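PDB 6IF7: chitin binding protein from Tectaria macrodonta, which binds copper, probably binds chitin, and is possibly a lytic polysaccharide monooxygenase of family AA10, with insecticidal activity. Local coordinates for residues A[17-22]-A[38-43]; A[101-106]-A[165-170]; A[75-80]-A[119-124]. One frame throughout, in Å; residues are numbered along the deposited sequence.

Contact 1 (A[17-22]-A[38-43]); sequences ENPERP and AFYDWN
Pro19 and Glu20 hold the side chain of Tyr40 at two places, its ring and its hydroxyl. The loop that follows helix 10-16 here makes a type I beta turn from Asn18 to Arg21, and this turn packs on the last turn of helix 36-40. Both elements belong to the helical part that precedes most of the strands of this LPMO domain.

The apolar part centres on Pro19. Its CG lies over one face of the Tyr40 ring, 3.8 Å from the ring centroid and 19° off the normal. This is a CH-pi contact, shifted toward the CE1 and CZ rim. The same CG also meets Phe39 CB at 3.9 Å. The Phe39 ring turns away from the loop, toward Val31 and Cys14, and Pro19 therefore touches only the root of that side chain. The helix 10-16 residue Arg15 also touches Tyr40.

The turn is held by its own polar bonds. Arg21 N donates to Asn18 O. Asn18 OD1 accepts from Glu20 N at 3.0 Å, an Asx turn, with the N-H above the carbonyl plane.

One polar bond joins the segments. The Glu20 chain bends at chi2 (-50°), which brings its carboxylate to the edge of the Tyr40 ring, the two planes 16° apart. Tyr40 OH donates to Glu20 OE2 at 2.6 Å, on the anti lone pair of that oxygen.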
loop_
_atom_site.group_PDB
_atom_site.type_symbol
_atom_site.label_atom_id
_atom_site.label_comp_id
_atom_site.label_asym_id
_atom_site.label_seq_id
_atom_site.Cartn_x
_atom_site.Cartn_y
_atom_site.Cartn_z
ATOM N N GLU A 17 2.995 3.670 -15.092
ATOM C CA GLU A 17 2.177 3.848 -16.286
ATOM C C GLU A 17 2.358 5.224 -16.948
ATOM O O GLU A 17 1.769 5.446 -17.996
ATOM C CB GLU A 17 0.710 3.649 -15.956
ATOM C CG GLU A 17 0.366 2.257 -15.496
ATOM C CD GLU A 17 -1.124 2.089 -15.280
ATOM O OE1 GLU A 17 -1.861 3.032 -15.632
ATOM O OE2 GLU A 17 -1.561 1.027 -14.769
ATOM N N ASN A 18 3.167 6.113 -16.352
ATOM C CA ASN A 18 3.427 7.486 -16.833
ATOM C C ASN A 18 2.295 8.472 -16.459
ATOM O O ASN A 18 1.220 8.463 -17.075
ATOM C CB ASN A 18 3.791 7.514 -18.336
ATOM C CG ASN A 18 3.885 8.916 -18.914
ATOM O OD1 ASN A 18 4.264 9.882 -18.248
ATOM N ND2 ASN A 18 3.528 9.022 -20.190
ATOM N N PRO A 19 2.531 9.311 -15.427
ATOM C CA PRO A 19 1.547 10.334 -15.029
ATOM C C PRO A 19 1.118 11.295 -16.162
ATOM O O PRO A 19 -0.006 11.784 -16.128
ATOM C CB PRO A 19 2.273 11.128 -13.917
ATOM C CG PRO A 19 3.359 10.220 -13.428
ATOM C CD PRO A 19 3.754 9.377 -14.597
ATOM N N GLU A 20 1.990 11.545 -17.143
ATOM C CA GLU A 20 1.644 12.411 -18.281
ATOM C C GLU A 20 0.576 11.829 -19.191
ATOM O O GLU A 20 -0.095 12.584 -19.870
ATOM C CB GLU A 20 2.882 12.757 -19.140
ATOM C CG GLU A 20 4.013 13.470 -18.404
ATOM C CD GLU A 20 3.535 14.670 -17.596
ATOM O OE1 GLU A 20 2.652 15.410 -18.083
ATOM O OE2 GLU A 20 4.032 14.888 -16.474
ATOM N N ARG A 21 0.442 10.502 -19.240
ATOM C CA ARG A 21 -0.535 9.869 -20.121
ATOM C C ARG A 21 -0.820 8.441 -19.651
ATOM O O ARG A 21 -0.339 7.469 -20.257
ATOM C CB ARG A 21 -0.031 9.880 -21.573
ATOM C CG ARG A 21 -1.170 9.707 -22.557
ATOM C CD ARG A 21 -0.673 9.565 -23.971
ATOM N NE ARG A 21 -1.804 9.347 -24.854
ATOM C CZ ARG A 21 -1.747 9.187 -26.181
ATOM N NH1 ARG A 21 -0.585 9.208 -26.840
ATOM N NH2 ARG A 21 -2.885 8.992 -26.848
ATOM N N PRO A 22 -1.616 8.308 -18.575
ATOM C CA PRO A 22 -1.813 7.018 -17.919
ATOM C C PRO A 22 -2.547 6.020 -18.802
ATOM O O PRO A 22 -3.366 6.421 -19.616
ATOM C CB PRO A 22 -2.679 7.376 -16.700
ATOM C CG PRO A 22 -2.538 8.846 -16.525
ATOM C CD PRO A 22 -2.388 9.373 -17.904
ATOM N N ALA A 38 1.784 14.497 -7.645
ATOM C CA ALA A 38 1.570 13.490 -6.593
ATOM C C ALA A 38 2.233 12.143 -6.944
ATOM O O ALA A 38 2.856 11.501 -6.078
ATOM C CB ALA A 38 0.081 13.290 -6.348
ATOM N N PHE A 39 2.124 11.755 -8.219
ATOM C CA PHE A 39 2.633 10.467 -8.704
ATOM C C PHE A 39 4.119 10.428 -9.001
ATOM O O PHE A 39 4.736 9.376 -8.875
ATOM C CB PHE A 39 1.806 9.965 -9.884
ATOM C CG PHE A 39 0.400 9.636 -9.492
ATOM C CD1 PHE A 39 0.080 8.379 -8.981
ATOM C CD2 PHE A 39 -0.595 10.617 -9.529
ATOM C CE1 PHE A 39 -1.212 8.105 -8.559
ATOM C CE2 PHE A 39 -1.887 10.346 -9.103
ATOM C CZ PHE A 39 -2.201 9.092 -8.621
ATOM N N TYR A 40 4.706 11.564 -9.361
ATOM C CA TYR A 40 6.152 11.669 -9.338
ATOM C C TYR A 40 6.669 11.642 -7.899
ATOM O O TYR A 40 7.800 11.261 -7.692
ATOM C CB TYR A 40 6.638 12.922 -10.065
ATOM C CG TYR A 40 6.321 12.912 -11.541
ATOM C CD1 TYR A 40 6.867 11.945 -12.376
ATOM C CD2 TYR A 40 5.464 13.860 -12.096
ATOM C CE1 TYR A 40 6.594 11.934 -13.735
ATOM C CE2 TYR A 40 5.188 13.865 -13.449
ATOM C CZ TYR A 40 5.758 12.895 -14.260
ATOM O OH TYR A 40 5.451 12.857 -15.590
ATOM N N ASP A 41 5.839 12.035 -6.926
ATOM C CA ASP A 41 6.129 11.860 -5.492
ATOM C C ASP A 41 5.515 10.574 -4.912
ATOM O O ASP A 41 5.009 10.570 -3.768
ATOM C CB ASP A 41 5.608 13.059 -4.684
ATOM C CG ASP A 41 6.100 14.399 -5.211
ATOM O OD1 ASP A 41 7.086 14.422 -5.974
ATOM O OD2 ASP A 41 5.481 15.419 -4.862
ATOM N N TRP A 42 5.593 9.472 -5.672
ATOM C CA TRP A 42 4.999 8.174 -5.262
ATOM C C TRP A 42 5.626 7.625 -3.973
ATOM O O TRP A 42 5.007 6.819 -3.245
ATOM C CB TRP A 42 5.094 7.119 -6.387
ATOM C CG TRP A 42 6.500 6.829 -6.785
ATOM C CD1 TRP A 42 7.208 7.444 -7.764
ATOM C CD2 TRP A 42 7.390 5.898 -6.169
ATOM N NE1 TRP A 42 8.487 6.934 -7.826
ATOM C CE2 TRP A 42 8.625 5.986 -6.850
ATOM C CE3 TRP A 42 7.261 4.977 -5.127
ATOM C CZ2 TRP A 42 9.719 5.196 -6.514
ATOM C CZ3 TRP A 42 8.360 4.170 -4.806
ATOM C CH2 TRP A 42 9.561 4.288 -5.489
ATOM N N ASN A 43 6.850 8.064 -3.698
ATOM C CA ASN A 43 7.611 7.569 -2.553
ATOM C C ASN A 43 7.353 8.307 -1.239
ATOM O O ASN A 43 8.022 8.037 -0.232
ATOM C CB ASN A 43 9.117 7.583 -2.892
ATOM C CG ASN A 43 9.653 8.984 -3.167
ATOM O OD1 ASN A 43 8.900 9.945 -3.291
ATOM N ND2 ASN A 43 10.968 9.094 -3.277
#

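Contact 2 (A[101-106]-A[165-170]); sequences AAHLGF and WQRTDS. With CU (copper (II) ion), chain C; NAG (2-acetamido-2-deoxy-beta-D-glucopyranose), chain B; NAG (2-acetamido-2-deoxy-beta-D-glucopyranose), chain D; SO4 (sulfate ion), chain E.
His103 and Arg167 both set CG anti to their carbonyl carbon, and Arg167 then bends at chi3 (66°), which lays its guanidinium flat on the imidazole. The centres are 3.8 Å apart and the planes 11° apart. His103 NE2 binds copper at 2.1 Å; His1 completes the protein part of the site, the histidine brace of LPMOs. Ala101 O lies over the opposite face of the imidazole. The Trp165 six-membered ring is tilted 28° from the imidazole but slid aside, so the two barely overlap; its CZ2 lies 3.7 Å from His103 CB.

Asp169 OD1 takes Arg167 NE at 3.0 Å and NH2 at 3.3 Å, a side-on salt bridge. Glu172 pairs with NH1, and a sulfate, probably from the crystallisation liquor, accepts from NH2.

The backbones pair antiparallel. Phe106 N donates to Gln166 O and Gln166 N to Phe106 O; Thr168 N donates to Leu104 O. Gly105 CA lies 3.8 Å from Arg167 CA, where a side chain would clash with Gln166 O.

The Phe106 ring lies between Gln166 CB and C5 of a NAG, probably N-linked. Stacked on a copper ligand, the Arg167 cation is likely to influence the copper site, and Asp169, Glu172 and the sulfate would partly balance its charge.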
loop_
_atom_site.group_PDB
_atom_site.type_symbol
_atom_site.label_atom_id
_atom_site.label_comp_id
_atom_site.label_asym_id
_atom_site.label_seq_id
_atom_site.Cartn_x
_atom_site.Cartn_y
_atom_site.Cartn_z
ATOM N N ALA A 101 15.042 5.828 -0.377
ATOM C CA ALA A 101 15.922 6.098 0.764
ATOM C C ALA A 101 15.530 5.148 1.888
ATOM O O ALA A 101 14.389 5.194 2.369
ATOM C CB ALA A 101 15.765 7.547 1.228
ATOM N N ALA A 102 16.456 4.274 2.273
ATOM C CA ALA A 102 16.229 3.307 3.353
ATOM C C ALA A 102 16.123 4.050 4.677
ATOM O O ALA A 102 16.662 5.148 4.812
ATOM C CB ALA A 102 17.355 2.292 3.405
ATOM N N HIS A 103 15.408 3.465 5.637
ATOM C CA HIS A 103 15.298 4.037 6.985
ATOM C C HIS A 103 15.319 2.941 8.020
ATOM O O HIS A 103 15.027 1.789 7.714
ATOM C CB HIS A 103 14.014 4.864 7.203
ATOM C CG HIS A 103 13.920 6.092 6.355
ATOM N ND1 HIS A 103 14.980 6.947 6.159
ATOM C CD2 HIS A 103 12.885 6.610 5.651
ATOM C CE1 HIS A 103 14.607 7.934 5.365
ATOM N NE2 HIS A 103 13.339 7.753 5.040
ATOM N N LEU A 104 15.648 3.333 9.253
ATOM C CA LEU A 104 15.427 2.507 10.425
ATOM C C LEU A 104 13.932 2.507 10.672
ATOM O O LEU A 104 13.348 3.561 10.938
ATOM C CB LEU A 104 16.147 3.064 11.648
ATOM C CG LEU A 104 17.665 3.084 11.541
ATOM C CD1 LEU A 104 18.261 4.004 12.609
ATOM C CD2 LEU A 104 18.206 1.663 11.637
ATOM N N GLY A 105 13.311 1.335 10.578
ATOM C CA GLY A 105 11.869 1.229 10.819
ATOM C C GLY A 105 11.357 -0.192 10.700
ATOM O O GLY A 105 12.111 -1.119 10.419
ATOM N N PHE A 106 10.061 -0.345 10.925
ATOM C CA PHE A 106 9.401 -1.649 10.806
ATOM C C PHE A 106 8.174 -1.556 9.925
ATOM O O PHE A 106 7.544 -0.498 9.826
ATOM C CB PHE A 106 9.035 -2.225 12.186
ATOM C CG PHE A 106 8.041 -1.405 12.974
ATOM C CD1 PHE A 106 6.662 -1.595 12.818
ATOM C CD2 PHE A 106 8.477 -0.506 13.944
ATOM C CE1 PHE A 106 5.755 -0.869 13.577
ATOM C CE2 PHE A 106 7.565 0.220 14.715
ATOM C CZ PHE A 106 6.203 0.044 14.528
ATOM N N TRP A 165 4.813 1.546 7.134
ATOM C CA TRP A 165 6.260 1.579 7.448
ATOM C C TRP A 165 6.495 2.660 8.496
ATOM O O TRP A 165 6.525 3.848 8.162
ATOM C CB TRP A 165 7.060 1.873 6.166
ATOM C CG TRP A 165 8.579 1.857 6.271
ATOM C CD1 TRP A 165 9.336 1.221 7.207
ATOM C CD2 TRP A 165 9.510 2.446 5.337
ATOM N NE1 TRP A 165 10.678 1.411 6.942
ATOM C CE2 TRP A 165 10.807 2.152 5.795
ATOM C CE3 TRP A 165 9.363 3.222 4.168
ATOM C CZ2 TRP A 165 11.968 2.589 5.120
ATOM C CZ3 TRP A 165 10.506 3.664 3.509
ATOM C CH2 TRP A 165 11.796 3.339 3.981
ATOM N N GLN A 166 6.621 2.255 9.764
ATOM C CA GLN A 166 6.871 3.191 10.878
ATOM C C GLN A 166 8.390 3.273 11.155
ATOM O O GLN A 166 9.040 2.266 11.431
ATOM C CB GLN A 166 6.087 2.746 12.132
ATOM C CG GLN A 166 6.257 3.618 13.381
ATOM C CD GLN A 166 5.809 5.075 13.208
ATOM O OE1 GLN A 166 4.620 5.377 13.195
ATOM N NE2 GLN A 166 6.766 5.979 13.102
ATOM N N ARG A 167 8.955 4.471 11.054
ATOM C CA ARG A 167 10.365 4.682 11.417
ATOM C C ARG A 167 10.581 4.599 12.913
ATOM O O ARG A 167 9.681 4.923 13.676
ATOM C CB ARG A 167 10.869 6.028 10.908
ATOM C CG ARG A 167 11.076 5.993 9.418
ATOM C CD ARG A 167 11.426 7.344 8.885
ATOM N NE ARG A 167 12.720 7.791 9.374
ATOM C CZ ARG A 167 13.334 8.890 8.954
ATOM N NH1 ARG A 167 12.795 9.667 8.029
ATOM N NH2 ARG A 167 14.508 9.207 9.470
ATOM N N THR A 168 11.769 4.149 13.307
ATOM C CA THR A 168 12.172 4.023 14.729
ATOM C C THR A 168 13.061 5.162 15.236
ATOM O O THR A 168 13.196 5.341 16.452
ATOM C CB THR A 168 12.910 2.702 14.974
ATOM O OG1 THR A 168 14.033 2.610 14.093
ATOM C CG2 THR A 168 11.979 1.532 14.722
ATOM N N ASP A 169 13.658 5.914 14.312
ATOM C CA ASP A 169 14.455 7.109 14.628
ATOM C C ASP A 169 13.664 8.402 14.398
ATOM O O ASP A 169 14.228 9.494 14.423
ATOM C CB ASP A 169 15.708 7.132 13.755
ATOM C CG ASP A 169 15.385 7.095 12.278
ATOM O OD1 ASP A 169 14.186 7.052 11.899
ATOM O OD2 ASP A 169 16.330 7.062 11.484
ATOM N N SER A 170 12.360 8.278 14.175
ATOM C CA SER A 170 11.536 9.375 13.695
ATOM C C SER A 170 10.061 9.013 13.848
ATOM O O SER A 170 9.708 7.844 13.724
ATOM C CB SER A 170 11.821 9.590 12.214
ATOM O OG SER A 170 10.890 10.489 11.636
HETATM CU CU CU C . 12.341 8.691 3.458
HETATM C C1 NAG B . 5.188 -4.354 15.204
HETATM C C2 NAG B . 4.196 -3.991 16.306
HETATM C C3 NAG B . 4.652 -2.712 16.949
HETATM C C4 NAG B . 6.043 -2.877 17.520
HETATM C C5 NAG B . 7.004 -3.274 16.413
HETATM C C6 NAG B . 8.369 -3.582 16.995
HETATM C C7 NAG B . 1.843 -4.552 16.054
HETATM C C8 NAG B . 0.543 -4.157 15.429
HETATM N N2 NAG B . 2.861 -3.768 15.773
HETATM O O3 NAG B . 3.736 -2.370 18.004
HETATM O O4 NAG B . 6.432 -1.641 18.115
HETATM O O5 NAG B . 6.510 -4.435 15.760
HETATM O O6 NAG B . 9.219 -4.011 15.932
HETATM O O7 NAG B . 1.956 -5.508 16.778
HETATM C C1 NAG D . 6.941 -1.777 19.440
HETATM C C2 NAG D . 7.553 -0.446 19.874
HETATM C C3 NAG D . 8.072 -0.540 21.298
HETATM C C4 NAG D . 7.033 -1.147 22.228
HETATM C C5 NAG D . 6.429 -2.426 21.664
HETATM C C6 NAG D . 5.409 -2.948 22.672
HETATM C C7 NAG D . 8.590 1.166 18.335
HETATM C C8 NAG D . 9.821 1.560 17.584
HETATM N N2 NAG D . 8.636 0.000 19.010
HETATM O O3 NAG D . 8.319 0.781 21.737
HETATM O O4 NAG D . 7.619 -1.442 23.492
HETATM O O5 NAG D . 5.903 -2.123 20.359
HETATM O O6 NAG D . 4.520 -3.850 22.055
HETATM O O7 NAG D . 7.627 1.912 18.328
HETATM S S SO4 E . 15.278 11.827 6.675
HETATM O O1 SO4 E . 16.066 12.792 5.872
HETATM O O2 SO4 E . 14.511 12.575 7.710
HETATM O O3 SO4 E . 16.186 10.836 7.318
HETATM O O4 SO4 E . 14.353 11.110 5.767
HETATM O O HOH W 1 13.043 -0.437 7.813
HETATM O O HOH W 2 16.830 5.824 9.467
#

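Contact 3 (A[75-80]-A[119-124]); sequences DLARSD and TVPLKW. With SO4 (sulfate ion), chain F.
Ala77 CB rests mainly on main chain. The methyl points at the peptide between Val120 and Pro121, 3.4 Å from Pro121 N and 3.5 Å from Val120 C. Pro121 CD adds an apolar touch. At the next point along the loop, Ser79 OG comes 3.3 Å from Thr119 CG2. Thr119 sets this methyl anti to its carbonyl carbon, which turns it to Ser79 OG. One water links the segments: it donates to Asp75 O and accepts from Leu122 N at 3.0 Å.

Arg78 points away from 119-124. Its chain bends at chi3, and the guanidinium meets Asp80 side-on. NE reaches OD1 and NH2 reaches OD2, each at 2.8 Å and each on a syn lone pair. A sulfate, probably from the crystallisation liquor, lies at the guanidinium edge and accepts from Arg78 NH1 at 2.6 Å. A leucine in place of Arg78 would probably leave the Asp80 carboxylate without its charged mate and free to turn. Arg78 also packs on Ala26 and Ala29 of helix 25-34.

This is a surface contact between two irregular loops, one before strand 84-86 and the other between strands 105-111 and 133-136. Both lie outside the strands of the beta-sandwich core that LPMOs share, away from the copper site.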
loop_
_atom_site.group_PDB
_atom_site.type_symbol
_atom_site.label_atom_id
_atom_site.label_comp_id
_atom_site.label_asym_id
_atom_site.label_seq_id
_atom_site.Cartn_x
_atom_site.Cartn_y
_atom_site.Cartn_z
ATOM N N ASP A 75 -7.521 6.952 -3.192
ATOM C CA ASP A 75 -8.665 6.509 -2.420
ATOM C C ASP A 75 -9.855 6.028 -3.284
ATOM O O ASP A 75 -10.852 5.552 -2.754
ATOM C CB ASP A 75 -9.100 7.610 -1.460
ATOM C CG ASP A 75 -8.023 7.953 -0.408
ATOM O OD1 ASP A 75 -7.325 7.022 0.105
ATOM O OD2 ASP A 75 -7.898 9.165 -0.086
ATOM N N LEU A 76 -9.754 6.124 -4.601
ATOM C CA LEU A 76 -10.847 5.748 -5.443
ATOM C C LEU A 76 -11.178 4.280 -5.203
ATOM O O LEU A 76 -10.281 3.427 -5.126
ATOM C CB LEU A 76 -10.506 6.008 -6.909
ATOM C CG LEU A 76 -10.350 7.470 -7.359
ATOM C CD1 LEU A 76 -9.890 7.532 -8.805
ATOM C CD2 LEU A 76 -11.639 8.252 -7.193
ATOM N N ALA A 77 -12.465 4.007 -5.039
ATOM C CA ALA A 77 -12.956 2.663 -4.767
ATOM C C ALA A 77 -13.443 2.091 -6.077
ATOM O O ALA A 77 -14.631 2.122 -6.374
ATOM C CB ALA A 77 -14.066 2.693 -3.717
ATOM N N ARG A 78 -12.505 1.596 -6.873
ATOM C CA ARG A 78 -12.824 1.033 -8.180
ATOM C C ARG A 78 -12.642 -0.472 -8.177
ATOM O O ARG A 78 -11.799 -1.005 -7.440
ATOM C CB ARG A 78 -11.941 1.640 -9.254
ATOM C CG ARG A 78 -12.028 3.161 -9.279
ATOM C CD ARG A 78 -11.131 3.767 -10.318
ATOM N NE ARG A 78 -11.378 3.226 -11.652
ATOM C CZ ARG A 78 -11.975 3.856 -12.665
ATOM N NH1 ARG A 78 -12.448 5.084 -12.555
ATOM N NH2 ARG A 78 -12.101 3.232 -13.827
ATOM N N SER A 79 -13.440 -1.125 -9.026
ATOM C CA SER A 79 -13.357 -2.546 -9.284
ATOM C C SER A 79 -12.258 -2.878 -10.254
ATOM O O SER A 79 -11.966 -4.019 -10.410
ATOM C CB SER A 79 -14.677 -3.112 -9.876
ATOM O OG SER A 79 -15.728 -2.172 -9.843
ATOM N N ASP A 80 -11.656 -1.906 -10.920
ATOM C CA ASP A 80 -10.697 -2.221 -11.998
ATOM C C ASP A 80 -9.248 -1.786 -11.705
ATOM O O ASP A 80 -8.452 -1.704 -12.628
ATOM C CB ASP A 80 -11.191 -1.605 -13.320
ATOM C CG ASP A 80 -11.317 -0.076 -13.240
ATOM O OD1 ASP A 80 -11.096 0.511 -12.140
ATOM O OD2 ASP A 80 -11.632 0.540 -14.264
ATOM N N THR A 119 -15.481 -1.904 -4.489
ATOM C CA THR A 119 -16.395 -0.826 -4.849
ATOM C C THR A 119 -16.766 0.098 -3.678
ATOM O O THR A 119 -17.383 1.160 -3.886
ATOM C CB THR A 119 -17.659 -1.432 -5.534
ATOM O OG1 THR A 119 -18.165 -2.547 -4.781
ATOM C CG2 THR A 119 -17.292 -1.962 -6.962
ATOM N N VAL A 120 -16.384 -0.280 -2.451
ATOM C CA VAL A 120 -16.602 0.569 -1.274
ATOM C C VAL A 120 -15.268 1.160 -0.811
ATOM O O VAL A 120 -14.311 0.407 -0.686
ATOM C CB VAL A 120 -17.236 -0.244 -0.122
ATOM C CG1 VAL A 120 -17.513 0.638 1.094
ATOM C CG2 VAL A 120 -18.521 -0.941 -0.578
ATOM N N PRO A 121 -15.209 2.497 -0.528
ATOM C CA PRO A 121 -14.011 3.110 0.070
ATOM C C PRO A 121 -13.482 2.345 1.289
ATOM O O PRO A 121 -14.267 1.791 2.068
ATOM C CB PRO A 121 -14.488 4.522 0.468
ATOM C CG PRO A 121 -15.594 4.833 -0.484
ATOM C CD PRO A 121 -16.281 3.512 -0.722
ATOM N N LEU A 122 -12.155 2.287 1.414
ATOM C CA LEU A 122 -11.504 1.485 2.434
ATOM C C LEU A 122 -11.568 2.183 3.785
ATOM O O LEU A 122 -11.164 3.345 3.913
ATOM C CB LEU A 122 -10.042 1.231 2.071
ATOM C CG LEU A 122 -9.313 0.160 2.896
ATOM C CD1 LEU A 122 -9.842 -1.244 2.618
ATOM C CD2 LEU A 122 -7.810 0.228 2.610
ATOM N N LYS A 123 -12.051 1.435 4.776
ATOM C CA LYS A 123 -12.282 1.901 6.141
ATOM C C LYS A 123 -11.395 1.042 7.015
ATOM O O LYS A 123 -10.971 -0.010 6.582
ATOM C CB LYS A 123 -13.760 1.715 6.512
ATOM C CG LYS A 123 -14.719 2.427 5.559
ATOM C CD LYS A 123 -16.131 1.855 5.581
ATOM C CE LYS A 123 -16.268 0.532 4.805
ATOM N NZ LYS A 123 -17.717 0.229 4.609
ATOM N N TRP A 124 -11.078 1.478 8.224
ATOM C CA TRP A 124 -10.203 0.687 9.095
ATOM C C TRP A 124 -10.775 -0.703 9.388
ATOM O O TRP A 124 -10.048 -1.685 9.413
ATOM C CB TRP A 124 -9.882 1.444 10.390
ATOM C CG TRP A 124 -8.815 2.455 10.182
ATOM C CD1 TRP A 124 -8.974 3.817 10.045
ATOM C CD2 TRP A 124 -7.414 2.195 10.028
ATOM N NE1 TRP A 124 -7.745 4.416 9.833
ATOM C CE2 TRP A 124 -6.775 3.441 9.832
ATOM C CE3 TRP A 124 -6.628 1.023 10.061
ATOM C CZ2 TRP A 124 -5.388 3.547 9.652
ATOM C CZ3 TRP A 124 -5.257 1.125 9.900
ATOM C CH2 TRP A 124 -4.646 2.374 9.689
HETATM S S SO4 F . -14.132 6.091 -15.712
HETATM O O1 SO4 F . -15.308 6.947 -15.396
HETATM O O2 SO4 F . -13.038 6.406 -14.763
HETATM O O3 SO4 F . -14.522 4.671 -15.673
HETATM O O4 SO4 F . -13.676 6.379 -17.087
HETATM O O HOH W 3 -10.461 3.790 -0.518
#

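Overall arrangement
Contact 2 is the one built on strands. It pairs 105-111 with 159-167, buries the most surface and carries both copper and glycan residues. Contacts 1 and 2 are both partly buried, contact 2 with buried strand residues and an exposed loop end. Contact 1 joins a loop to helix 36-40 by a proline CG over a tyrosine ring and a carboxylate at that tyrosine's hydroxyl. Only contact 3 is a pure surface contact, with small apolar touches and a water. It lies on the opposite side of the chain's centre from contact 2, about 28 Å between centres. Helix 25-34 touches residues of contacts 1 and 3. Contacts 2 and 3 each contain an arginine-aspartate salt bridge near a sulfate, but only Arg167 stacks on a metal ligand.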